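PDB 1UV4: extracellular endo-alpha-(1->5)-L-arabinanase 1 from Bacillus subtilis, which cleaves internal alpha-(1->5)-L-arabinofuranosyl linkages in linear arabinan and branched sugar beet arabinan, contributing to the degradation of the plant cell wall. Local coordinates for residues T32-L40 against V50-P58; L171-N179 against K233-T241. All coordinates share one frame; numbering follows the deposited sequence.

Contact 1 of 2, residues T32-L40 against V50-P58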
loop_
_atom_site.group_PDB
_atom_site.type_symbol
_atom_site.label_atom_id
_atom_site.label_comp_id
_atom_site.label_asym_id
_atom_site.label_seq_id
_atom_site.Cartn_x
_atom_site.Cartn_y
_atom_site.Cartn_z
ATOM N N THR A 32 -8.296 9.229 -11.842
ATOM C CA THR A 32 -7.469 10.383 -12.156
ATOM C C THR A 32 -8.287 11.651 -12.412
ATOM O O THR A 32 -7.866 12.752 -12.017
ATOM C CB THR A 32 -6.566 10.105 -13.376
ATOM O OG1 THR A 32 -5.601 9.110 -13.020
ATOM C CG2 THR A 32 -5.721 11.348 -13.750
ATOM N N GLU A 33 -9.458 11.473 -13.012
ATOM C CA GLU A 33 -10.348 12.582 -13.365
ATOM C C GLU A 33 -11.266 13.004 -12.192
ATOM O O GLU A 33 -12.173 13.822 -12.388
ATOM C CB GLU A 33 -11.196 12.201 -14.594
ATOM C CG GLU A 33 -12.415 11.352 -14.258
ATOM C CD GLU A 33 -12.703 10.203 -15.225
ATOM O OE1 GLU A 33 -12.677 10.410 -16.460
ATOM O OE2 GLU A 33 -12.961 9.079 -14.727
ATOM N N GLU A 34 -11.021 12.481 -10.988
ATOM C CA GLU A 34 -11.815 12.833 -9.811
ATOM C C GLU A 34 -10.954 13.161 -8.623
ATOM O O GLU A 34 -9.735 12.828 -8.541
ATOM C CB GLU A 34 -12.794 11.713 -9.430
ATOM C CG GLU A 34 -13.838 11.456 -10.510
ATOM C CD GLU A 34 -14.851 10.345 -10.217
ATOM O OE1 GLU A 34 -14.817 9.695 -9.153
ATOM O OE2 GLU A 34 -15.711 10.138 -11.103
ATOM N N ARG A 35 -11.629 13.753 -7.650
ATOM C CA ARG A 35 -11.014 14.075 -6.375
ATOM C C ARG A 35 -11.086 12.926 -5.427
ATOM O O ARG A 35 -12.076 12.202 -5.417
ATOM C CB ARG A 35 -11.722 15.288 -5.730
ATOM C CG ARG A 35 -11.607 16.565 -6.560
ATOM C CD ARG A 35 -12.180 17.783 -5.831
ATOM N NE ARG A 35 -12.226 18.989 -6.668
ATOM C CZ ARG A 35 -13.315 19.449 -7.299
ATOM N NH1 ARG A 35 -14.505 18.871 -7.151
ATOM N NH2 ARG A 35 -13.235 20.539 -8.069
ATOM N N GLY A 36 -10.060 12.777 -4.598
ATOM C CA GLY A 36 -10.123 11.893 -3.459
ATOM C C GLY A 36 -9.703 10.459 -3.666
ATOM O O GLY A 36 -8.828 10.161 -4.499
ATOM N N LEU A 37 -10.302 9.598 -2.849
ATOM C CA LEU A 37 -9.987 8.181 -2.752
ATOM C C LEU A 37 -11.200 7.372 -3.172
ATOM O O LEU A 37 -12.337 7.664 -2.766
ATOM C CB LEU A 37 -9.620 7.777 -1.341
ATOM C CG LEU A 37 -8.360 8.432 -0.847
ATOM C CD1 LEU A 37 -8.275 8.310 0.684
ATOM C CD2 LEU A 37 -7.164 7.843 -1.531
ATOM N N ARG A 38 -10.949 6.315 -3.949
ATOM C CA ARG A 38 -11.974 5.406 -4.464
ATOM C C ARG A 38 -12.384 4.393 -3.422
ATOM O O ARG A 38 -11.527 3.805 -2.718
ATOM C CB ARG A 38 -11.416 4.700 -5.660
ATOM C CG ARG A 38 -12.369 3.747 -6.390
ATOM C CD ARG A 38 -11.992 3.527 -7.804
ATOM N NE ARG A 38 -12.645 2.455 -8.557
ATOM C CZ ARG A 38 -13.731 2.599 -9.284
ATOM N NH1 ARG A 38 -14.394 3.744 -9.309
ATOM N NH2 ARG A 38 -14.147 1.579 -10.010
ATOM N N VAL A 39 -13.707 4.212 -3.302
ATOM C CA VAL A 39 -14.294 3.295 -2.305
ATOM C C VAL A 39 -15.277 2.342 -2.999
ATOM O O VAL A 39 -16.195 2.781 -3.692
ATOM C CB VAL A 39 -15.068 4.054 -1.196
ATOM C CG1 VAL A 39 -15.646 3.065 -0.199
ATOM C CG2 VAL A 39 -14.141 5.090 -0.492
ATOM N N LEU A 40 -15.058 1.046 -2.780
ATOM C CA LEU A 40 -15.912 -0.016 -3.267
ATOM C C LEU A 40 -16.490 -0.812 -2.083
ATOM O O LEU A 40 -15.859 -0.946 -1.071
ATOM C CB LEU A 40 -15.137 -0.991 -4.141
ATOM C CG LEU A 40 -14.360 -0.435 -5.342
ATOM C CD1 LEU A 40 -13.792 -1.654 -6.096
ATOM C CD2 LEU A 40 -15.241 0.351 -6.242
ATOM N N VAL A 50 -19.500 0.940 -6.533
ATOM C CA VAL A 50 -18.706 2.133 -6.280
ATOM C C VAL A 50 -19.491 3.032 -5.321
ATOM O O VAL A 50 -20.626 3.375 -5.581
ATOM C CB VAL A 50 -18.464 2.906 -7.592
ATOM C CG1 VAL A 50 -17.682 4.202 -7.304
ATOM C CG2 VAL A 50 -17.720 2.035 -8.580
ATOM N N GLN A 51 -18.865 3.401 -4.230
ATOM C CA GLN A 51 -19.460 4.287 -3.228
ATOM C C GLN A 51 -18.975 5.712 -3.431
ATOM O O GLN A 51 -18.020 5.961 -4.177
ATOM C CB GLN A 51 -19.011 3.822 -1.843
ATOM C CG GLN A 51 -19.275 2.338 -1.547
ATOM C CD GLN A 51 -20.745 1.971 -1.699
ATOM O OE1 GLN A 51 -21.123 1.299 -2.672
ATOM N NE2 GLN A 51 -21.570 2.392 -0.752
ATOM N N LYS A 52 -19.605 6.660 -2.741
ATOM C CA LYS A 52 -19.073 8.014 -2.678
ATOM C C LYS A 52 -17.631 7.979 -2.215
ATOM O O LYS A 52 -17.287 7.331 -1.260
ATOM C CB LYS A 52 -19.886 8.951 -1.786
ATOM C CG LYS A 52 -19.562 10.450 -2.078
ATOM C CD LYS A 52 -20.600 11.406 -1.530
ATOM C CE LYS A 52 -20.294 12.848 -1.895
ATOM N NZ LYS A 52 -21.337 13.739 -1.300
ATOM N N SER A 53 -16.797 8.725 -2.894
ATOM C CA SER A 53 -15.379 8.780 -2.571
ATOM C C SER A 53 -15.150 9.498 -1.257
ATOM O O SER A 53 -15.994 10.252 -0.811
ATOM C CB SER A 53 -14.618 9.519 -3.671
ATOM O OG SER A 53 -14.663 8.786 -4.886
ATOM N N ILE A 54 -13.993 9.258 -0.663
ATOM C CA ILE A 54 -13.473 9.972 0.483
ATOM C C ILE A 54 -12.704 11.172 -0.070
ATOM O O ILE A 54 -12.029 11.033 -1.055
ATOM C CB ILE A 54 -12.623 9.033 1.366
ATOM C CG1 ILE A 54 -13.536 7.936 1.957
ATOM C CG2 ILE A 54 -11.981 9.833 2.481
ATOM C CD1 ILE A 54 -12.811 6.809 2.612
ATOM N N PHE A 55 -12.825 12.343 0.576
ATOM C CA PHE A 55 -12.171 13.569 0.127
ATOM C C PHE A 55 -12.732 14.003 -1.241
ATOM O O PHE A 55 -11.991 14.476 -2.094
ATOM C CB PHE A 55 -10.654 13.487 0.100
ATOM C CG PHE A 55 -10.023 13.034 1.413
ATOM C CD1 PHE A 55 -10.458 13.518 2.633
ATOM C CD2 PHE A 55 -8.996 12.106 1.413
ATOM C CE1 PHE A 55 -9.884 13.078 3.812
ATOM C CE2 PHE A 55 -8.450 11.672 2.592
ATOM C CZ PHE A 55 -8.874 12.162 3.783
ATOM N N THR A 56 -14.053 13.934 -1.419
ATOM C CA THR A 56 -14.654 14.624 -2.568
ATOM C C THR A 56 -14.360 16.128 -2.470
ATOM O O THR A 56 -14.334 16.809 -3.483
ATOM C CB THR A 56 -16.181 14.383 -2.666
ATOM O OG1 THR A 56 -16.847 14.693 -1.434
ATOM C CG2 THR A 56 -16.443 12.922 -2.986
ATOM N N THR A 57 -14.086 16.636 -1.259
ATOM C CA THR A 57 -13.572 17.979 -1.031
ATOM C C THR A 57 -12.155 17.854 -0.538
ATOM O O THR A 57 -11.915 17.116 0.416
ATOM C CB THR A 57 -14.411 18.731 -0.003
ATOM O OG1 THR A 57 -15.744 18.822 -0.494
ATOM C CG2 THR A 57 -13.921 20.169 0.184
ATOM N N PRO A 58 -11.179 18.511 -1.152
ATOM C CA PRO A 58 -9.814 18.392 -0.670
ATOM C C PRO A 58 -9.609 19.082 0.686
ATOM O O PRO A 58 -10.337 19.948 1.054
ATOM C CB PRO A 58 -8.990 19.113 -1.777
ATOM C CG PRO A 58 -9.911 19.960 -2.436
ATOM C CD PRO A 58 -11.299 19.431 -2.292
HETATM O O HOH W 1 -13.546 9.918 -6.942
HETATM O O HOH W 2 -15.389 16.320 -5.874
HETATM O O HOH W 3 -15.384 6.031 -4.955
#
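Leu37 and Ile54 face each other as a hydrogen-bonded antiparallel pair, Leu37 N reaching Ile54 O at 2.9 Å in the carbonyl plane and Ile54 N returning a bond to Leu37 O. Farther along, Gln51 N donates to Val39 O at 2.8 Å, almost straight at 169°. From the Leu37-Ile54 pair to the Leu40-Val50 pair is three steps on one strand and four on the other, so strand 50-54 carries one extra residue, and a water spans the gap by accepting from Val39 N and donating to Gln51 O. Ser53 sits at this slip: its CB presses on Leu37 O at 3.1 Å, while its OG meets both that water and a second one, which donates to Glu34 OE1 and Arg35 O.

Val39 divides its two methyls between neighbours. With CG1 anti to the backbone N (chi1 -180°), CG1 lies across the CB of Gln51, and CG2 meets Ile54 CD1 at 3.8 Å. On the same face Leu37 runs alongside Phe55, its CD1 3.9 Å from Phe55 CE2, and Ile54 CG2 covers the centre of one face of that ring. On the reverse face Leu40 CD2 touches Val50 CG2 at 3.8 Å. Arg38 stretches past Val50 at about a right angle, bringing its guanidinium to the same methyl; its charge is engaged by a salt bridge to Glu10 and its NE by Leu11 O.

Gly36 lies close against the other segment, its CA 3.2 Å from Ile54 O in a CH···O contact, where a side chain would run into Ile54 O and Phe55 O. The pair forms the outer hairpin of a four-stranded propeller blade: strand 37-42 bonds inward to strand 23-29 through Gly28 and Ala26, strand 49-54 is the outermost strand, and Leu37 and Ile54 pack against Leu87 of strand 84-91 in the next blade.

Contact 2 of 2, residues L171-N179 against K233-T241. With EDO (1,2-ethanediol), chain F.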
loop_
_atom_site.group_PDB
_atom_site.type_symbol
_atom_site.label_atom_id
_atom_site.label_comp_id
_atom_site.label_asym_id
_atom_site.label_seq_id
_atom_site.Cartn_x
_atom_site.Cartn_y
_atom_site.Cartn_z
ATOM N N LEU A 171 14.033 7.246 11.042
ATOM C CA LEU A 171 13.555 6.710 9.792
ATOM C C LEU A 171 14.513 5.643 9.291
ATOM O O LEU A 171 15.687 5.938 9.042
ATOM C CB LEU A 171 13.422 7.853 8.766
ATOM C CG LEU A 171 12.635 7.511 7.506
ATOM C CD1 LEU A 171 11.165 7.129 7.773
ATOM C CD2 LEU A 171 12.671 8.668 6.500
ATOM N N TYR A 172 14.020 4.418 9.112
ATOM C CA TYR A 172 14.817 3.256 8.731
ATOM C C TYR A 172 14.574 2.946 7.251
ATOM O O TYR A 172 13.525 3.273 6.689
ATOM C CB TYR A 172 14.417 2.028 9.560
ATOM C CG TYR A 172 14.646 2.169 11.049
ATOM C CD1 TYR A 172 15.837 1.794 11.624
ATOM C CD2 TYR A 172 13.667 2.677 11.885
ATOM C CE1 TYR A 172 16.048 1.918 13.011
ATOM C CE2 TYR A 172 13.877 2.795 13.253
ATOM C CZ TYR A 172 15.063 2.411 13.803
ATOM O OH TYR A 172 15.293 2.525 15.175
ATOM N N SER A 173 15.600 2.380 6.642
ATOM C CA SER A 173 15.554 1.887 5.262
ATOM C C SER A 173 15.421 0.384 5.254
ATOM O O SER A 173 16.191 -0.306 5.882
ATOM C CB SER A 173 16.822 2.287 4.523
ATOM O OG SER A 173 16.929 3.689 4.487
ATOM N N ILE A 174 14.412 -0.130 4.538
ATOM C CA ILE A 174 14.154 -1.583 4.556
ATOM C C ILE A 174 14.100 -2.293 3.205
ATOM O O ILE A 174 14.212 -3.524 3.164
ATOM C CB ILE A 174 12.893 -1.933 5.400
ATOM C CG1 ILE A 174 11.637 -1.276 4.874
ATOM C CG2 ILE A 174 13.137 -1.616 6.879
ATOM C CD1 ILE A 174 10.362 -1.762 5.574
ATOM N N ALA A 175 13.982 -1.552 2.090
ATOM C CA ALA A 175 14.119 -2.169 0.765
ATOM C C ALA A 175 14.510 -1.128 -0.237
ATOM O O ALA A 175 14.098 0.017 -0.140
ATOM C CB ALA A 175 12.828 -2.921 0.286
ATOM N N ALA A 176 15.366 -1.528 -1.173
ATOM C CA ALA A 176 15.847 -0.611 -2.223
ATOM C C ALA A 176 16.197 -1.419 -3.468
ATOM O O ALA A 176 16.477 -2.612 -3.399
ATOM C CB ALA A 176 17.079 0.120 -1.705
ATOM N N ARG A 177 16.253 -0.755 -4.626
ATOM C CA ARG A 177 16.775 -1.359 -5.838
ATOM C C ARG A 177 17.820 -0.439 -6.456
ATOM O O ARG A 177 17.590 0.160 -7.491
ATOM C CB ARG A 177 15.696 -1.672 -6.849
ATOM C CG ARG A 177 14.619 -2.637 -6.333
ATOM C CD ARG A 177 13.639 -2.966 -7.408
ATOM N NE ARG A 177 14.140 -3.926 -8.358
ATOM C CZ ARG A 177 13.610 -4.144 -9.549
ATOM N NH1 ARG A 177 12.570 -3.422 -9.967
ATOM N NH2 ARG A 177 14.128 -5.072 -10.341
ATOM N N PRO A 178 18.992 -0.381 -5.818
ATOM C CA PRO A 178 20.040 0.591 -6.204
ATOM C C PRO A 178 20.515 0.427 -7.635
ATOM O O PRO A 178 20.939 1.453 -8.231
ATOM C CB PRO A 178 21.164 0.305 -5.205
ATOM C CG PRO A 178 20.864 -1.032 -4.631
ATOM C CD PRO A 178 19.411 -1.202 -4.667
ATOM N N ASN A 179 20.442 -0.795 -8.180
ATOM C CA ASN A 179 20.917 -1.063 -9.541
ATOM C C ASN A 179 19.800 -1.253 -10.563
ATOM O O ASN A 179 20.061 -1.532 -11.737
ATOM C CB ASN A 179 21.943 -2.218 -9.527
ATOM C CG ASN A 179 23.236 -1.814 -8.818
ATOM O OD1 ASN A 179 23.595 -2.384 -7.800
ATOM N ND2 ASN A 179 23.938 -0.805 -9.360
ATOM N N LYS A 233 19.485 -13.026 -0.091
ATOM C CA LYS A 233 19.830 -11.702 -0.547
ATOM C C LYS A 233 18.947 -10.648 0.128
ATOM O O LYS A 233 17.717 -10.754 0.242
ATOM C CB LYS A 233 19.719 -11.615 -2.065
ATOM C CG LYS A 233 20.227 -10.304 -2.595
ATOM C CD LYS A 233 20.594 -10.352 -4.016
ATOM C CE LYS A 233 20.900 -8.952 -4.510
ATOM N NZ LYS A 233 21.864 -8.904 -5.635
ATOM N N SER A 234 19.606 -9.603 0.595
ATOM C CA SER A 234 18.966 -8.489 1.256
ATOM C C SER A 234 18.103 -7.677 0.307
ATOM O O SER A 234 18.546 -7.325 -0.786
ATOM C CB SER A 234 20.022 -7.577 1.880
ATOM O OG SER A 234 19.445 -6.423 2.455
ATOM N N MET A 235 16.945 -7.297 0.781
ATOM C CA MET A 235 16.034 -6.433 0.032
ATOM C C MET A 235 16.582 -5.040 -0.123
ATOM O O MET A 235 16.117 -4.294 -0.985
ATOM C CB MET A 235 14.617 -6.440 0.647
ATOM C CG MET A 235 13.950 -7.799 0.593
ATOM S SD MET A 235 12.213 -7.735 1.050
ATOM C CE MET A 235 11.440 -7.021 -0.422
ATOM N N LEU A 236 17.566 -4.657 0.671
ATOM C CA LEU A 236 18.262 -3.361 0.423
ATOM C C LEU A 236 19.169 -3.367 -0.803
ATOM O O LEU A 236 19.571 -2.311 -1.294
ATOM C CB LEU A 236 19.071 -2.980 1.632
ATOM C CG LEU A 236 18.302 -2.492 2.833
ATOM C CD1 LEU A 236 19.363 -2.272 3.907
ATOM C CD2 LEU A 236 17.548 -1.184 2.530
ATOM N N GLU A 237 19.541 -4.563 -1.269
ATOM C CA GLU A 237 20.347 -4.749 -2.469
ATOM C C GLU A 237 19.556 -5.338 -3.627
ATOM O O GLU A 237 20.095 -6.050 -4.481
ATOM C CB GLU A 237 21.531 -5.634 -2.122
ATOM C CG GLU A 237 22.408 -5.002 -1.052
ATOM C CD GLU A 237 23.095 -3.694 -1.508
ATOM O OE1 GLU A 237 23.301 -3.442 -2.738
ATOM O OE2 GLU A 237 23.451 -2.890 -0.603
ATOM N N GLY A 238 18.256 -5.043 -3.660
ATOM C CA GLY A 238 17.429 -5.471 -4.767
ATOM C C GLY A 238 16.959 -6.902 -4.632
ATOM O O GLY A 238 16.303 -7.449 -5.540
ATOM N N GLY A 239 17.209 -7.502 -3.465
ATOM C CA GLY A 239 16.651 -8.828 -3.206
ATOM C C GLY A 239 15.128 -8.817 -3.084
ATOM O O GLY A 239 14.473 -7.780 -2.940
ATOM N N GLY A 240 14.564 -10.013 -3.100
ATOM C CA GLY A 240 13.122 -10.209 -3.041
ATOM C C GLY A 240 12.745 -11.379 -3.927
ATOM O O GLY A 240 13.067 -11.441 -5.124
ATOM N N THR A 241 12.100 -12.376 -3.317
ATOM C CA THR A 241 11.638 -13.542 -4.016
ATOM C C THR A 241 10.306 -13.202 -4.646
ATOM O O THR A 241 9.507 -12.527 -4.041
ATOM C CB THR A 241 11.501 -14.721 -3.004
ATOM O OG1 THR A 241 12.791 -15.063 -2.475
ATOM C CG2 THR A 241 10.983 -15.967 -3.652
HETATM C C1 EDO F . 17.293 6.417 6.749
HETATM O O1 EDO F . 17.689 5.060 6.751
HETATM C C2 EDO F . 16.127 6.595 5.809
HETATM O O2 EDO F . 16.579 7.204 4.625
HETATM O O HOH W 4 16.197 -5.946 -7.874
#
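Ala176 meets Met235 in a contact between blades, where the chain leaving the last strand of one propeller blade rests on the long loop joining strands 212-220 and 241-244 of the next. Ala176 N donates to Met235 O at 2.9 Å, nearly straight at 172°, though the donor is tilted 27° from the carbonyl plane. The same oxygen lies 3.4 Å from Ala175 CA in a CH···O contact, and the CB atoms of Ala175 and Met235 touch at 4.0 Å.

Leu236 begins by pointing away from the strand, yet a chi1 of -73° turns its branch back: CD1 is extended, while the other methyl, CD2, comes to 3.6 Å from Ala175 N. Behind it the loop is held by Ser234, whose OG accepts from Leu236 N in an ST turn and whose O takes Glu237 N and Gly239 N from opposite faces of its plane. Pro178 CD rests 3.6 Å from Leu236 O. Ile174 and Ala175 form a classic beta bulge opposite Ile155.

A water accepts from Arg177 NE, in the guanidinium plane, and donates to Gly238 O; Arg177 NH1 is bound by Ala183 O, and its guanidinium makes a cation-pi contact with Phe202. The contact therefore rests largely on peptide groups, methyls and one bridging water, with no ion pair between the segments.

Overall arrangement
The two contacts lie on opposite sides of the chain's centre, each centred about 17 Å from it and about 33 Å from the other; their nearest atoms are about 21 Å apart. Contact 1 pairs strands within one blade, whereas contact 2 joins two consecutive blades, giving one example within a blade and one between blades of the five-bladed propeller. The side chain of Leu37 is about 8 Å from that of Asp14, the inferred proton acceptor, and about 10 Å from a calcium ion. The side chain of Ile174 is about 13 Å from a calcium ion, and the Arg177 side chain about 7 Å from that of Phe151, a probable substrate-binding residue.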